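Local structure of PTS system, IIA component (Streptococcus pneumoniae serotype 4, 5T3U) at residues E70-T75 with D97-F102. The protein is a sugar phosphotransferase system IIA component associated with fucose utilization, probably relaying phosphoryl groups during sugar uptake. Numbering follows the deposited sequence.
Sequences EVIVLT and DIVTGF
Strands 68-75 and 96-100 are the parallel pair of a beta-alpha-beta unit linked through helix 81-90, and Val73 has both backbone polar atoms bonded across to the neighbouring strand. Val73 N meets Asp97 O at 2.7 Å, nearly straight (174°) though the donor is tilted from the carbonyl plane; Val73 O receives Val99 N at 2.8 Å, almost in line with its C=O. Asp97 N to Val71 O and Thr75 N to Val99 O extend this parallel pattern. On one face Leu74 and Val99 run side by side, Leu74 CD2 lying 4.0 Å from Val99 CB, packed against helix 104-112. The sheet has the 2-1-3-4 strand order of mannose-family IIA domains and continues across the dimer, where Val99 and Thr100 pair antiparallel with a strand of the second subunit. On the other face Thr75 OG1 and Thr100 OG1 share a hydrogen bond of 2.9 Å; Thr75 chi1 of 66° sets its hydroxyl between backbone N and carbonyl carbon, and Asn83 ND2 hydrogen-bonds the same oxygen. Past the strand end, Phe102 turns back: its CD1 approaches Leu74 CB obliquely at 3.7 Å, while Thr75 O lies 3.3 Å from CD1 at the ring edge and accepts a weak, bent bond from Gly101 N.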
loop_
_atom_site.group_PDB
_atom_site.type_symbol
_atom_site.label_atom_id
_atom_site.label_comp_id
_atom_site.label_asym_id
_atom_site.label_seq_id
_atom_site.Cartn_x
_atom_site.Cartn_y
_atom_site.Cartn_z
ATOM N N GLU A 70 0.280 -23.433 0.881
ATOM C CA GLU A 70 -0.317 -22.462 -0.018
ATOM C C GLU A 70 0.535 -21.201 -0.101
ATOM O O GLU A 70 1.401 -20.964 0.762
ATOM C CB GLU A 70 -1.646 -22.016 0.543
ATOM C CG GLU A 70 -2.683 -23.063 0.731
ATOM C CD GLU A 70 -3.840 -22.492 1.511
ATOM O OE1 GLU A 70 -3.782 -21.292 1.909
ATOM O OE2 GLU A 70 -4.803 -23.240 1.731
ATOM N N VAL A 71 0.292 -20.387 -1.131
ATOM C CA VAL A 71 0.911 -19.062 -1.241
ATOM C C VAL A 71 -0.166 -18.010 -1.589
ATOM O O VAL A 71 -1.018 -18.236 -2.454
ATOM C CB VAL A 71 2.075 -19.073 -2.259
ATOM C CG1 VAL A 71 2.610 -17.649 -2.545
ATOM C CG2 VAL A 71 3.191 -19.958 -1.768
ATOM N N ILE A 72 -0.145 -16.881 -0.886
ATOM C CA ILE A 72 -0.901 -15.706 -1.297
ATOM C C ILE A 72 0.064 -14.733 -1.969
ATOM O O ILE A 72 1.092 -14.366 -1.416
ATOM C CB ILE A 72 -1.678 -15.065 -0.107
ATOM C CG1 ILE A 72 -2.597 -16.119 0.527
ATOM C CG2 ILE A 72 -2.572 -13.838 -0.570
ATOM C CD1 ILE A 72 -3.247 -15.645 1.795
ATOM N N VAL A 73 -0.255 -14.391 -3.210
ATOM C CA VAL A 73 0.430 -13.362 -3.946
ATOM C C VAL A 73 -0.355 -12.062 -3.747
ATOM O O VAL A 73 -1.574 -11.997 -4.033
ATOM C CB VAL A 73 0.508 -13.713 -5.466
ATOM C CG1 VAL A 73 1.251 -12.630 -6.244
ATOM C CG2 VAL A 73 1.188 -15.068 -5.680
ATOM N N LEU A 74 0.333 -11.044 -3.243
ATOM C CA LEU A 74 -0.241 -9.689 -3.149
ATOM C C LEU A 74 0.354 -8.860 -4.264
ATOM O O LEU A 74 1.583 -8.807 -4.417
ATOM C CB LEU A 74 0.077 -9.053 -1.800
ATOM C CG LEU A 74 -0.408 -9.793 -0.547
ATOM C CD1 LEU A 74 -0.046 -8.956 0.699
ATOM C CD2 LEU A 74 -1.909 -10.135 -0.592
ATOM N N THR A 75 -0.507 -8.247 -5.074
ATOM C CA THR A 75 -0.011 -7.375 -6.138
ATOM C C THR A 75 -0.564 -5.944 -5.979
ATOM O O THR A 75 -1.597 -5.724 -5.339
ATOM C CB THR A 75 -0.371 -7.906 -7.528
ATOM O OG1 THR A 75 -1.787 -7.858 -7.665
ATOM C CG2 THR A 75 0.164 -9.380 -7.735
ATOM N N ASP A 97 -3.191 -18.159 -4.226
ATOM C CA ASP A 97 -4.175 -17.093 -4.297
ATOM C C ASP A 97 -3.550 -15.778 -4.723
ATOM O O ASP A 97 -2.369 -15.548 -4.482
ATOM C CB ASP A 97 -4.897 -16.928 -2.959
ATOM C CG ASP A 97 -5.893 -18.034 -2.721
ATOM O OD1 ASP A 97 -6.788 -18.199 -3.581
ATOM O OD2 ASP A 97 -5.753 -18.754 -1.701
ATOM N N ILE A 98 -4.361 -14.929 -5.356
ATOM C CA ILE A 98 -3.900 -13.619 -5.835
ATOM C C ILE A 98 -4.848 -12.527 -5.346
ATOM O O ILE A 98 -6.026 -12.528 -5.703
ATOM C CB ILE A 98 -3.796 -13.557 -7.389
ATOM C CG1 ILE A 98 -2.949 -14.737 -7.929
ATOM C CG2 ILE A 98 -3.220 -12.167 -7.816
ATOM C CD1 ILE A 98 -3.044 -14.935 -9.428
ATOM N N VAL A 99 -4.343 -11.614 -4.510
ATOM C CA VAL A 99 -5.155 -10.483 -4.022
ATOM C C VAL A 99 -4.464 -9.208 -4.477
ATOM O O VAL A 99 -3.288 -8.992 -4.183
ATOM C CB VAL A 99 -5.370 -10.507 -2.480
ATOM C CG1 VAL A 99 -6.251 -9.337 -2.018
ATOM C CG2 VAL A 99 -6.025 -11.814 -2.054
ATOM N N THR A 100 -5.181 -8.381 -5.237
ATOM C CA THR A 100 -4.560 -7.179 -5.759
ATOM C C THR A 100 -4.966 -5.920 -4.958
ATOM O O THR A 100 -5.837 -5.994 -4.100
ATOM C CB THR A 100 -4.791 -6.986 -7.294
ATOM O OG1 THR A 100 -3.927 -5.943 -7.749
ATOM C CG2 THR A 100 -6.197 -6.574 -7.589
ATOM N N GLY A 101 -4.325 -4.785 -5.234
ATOM C CA GLY A 101 -4.681 -3.536 -4.537
ATOM C C GLY A 101 -4.398 -3.549 -3.038
ATOM O O GLY A 101 -5.046 -2.811 -2.275
ATOM N N PHE A 102 -3.414 -4.352 -2.607
ATOM C CA PHE A 102 -3.143 -4.536 -1.178
ATOM C C PHE A 102 -2.721 -3.263 -0.439
ATOM O O PHE A 102 -2.140 -2.337 -1.032
ATOM C CB PHE A 102 -2.089 -5.645 -0.937
ATOM C CG PHE A 102 -0.652 -5.223 -1.181
ATOM C CD1 PHE A 102 -0.056 -5.403 -2.429
ATOM C CD2 PHE A 102 0.118 -4.702 -0.151
ATOM C CE1 PHE A 102 1.296 -5.020 -2.658
ATOM C CE2 PHE A 102 1.447 -4.313 -0.365
ATOM C CZ PHE A 102 2.040 -4.483 -1.625
HETATM O O HOH W 1 -3.659 -19.688 -0.960
#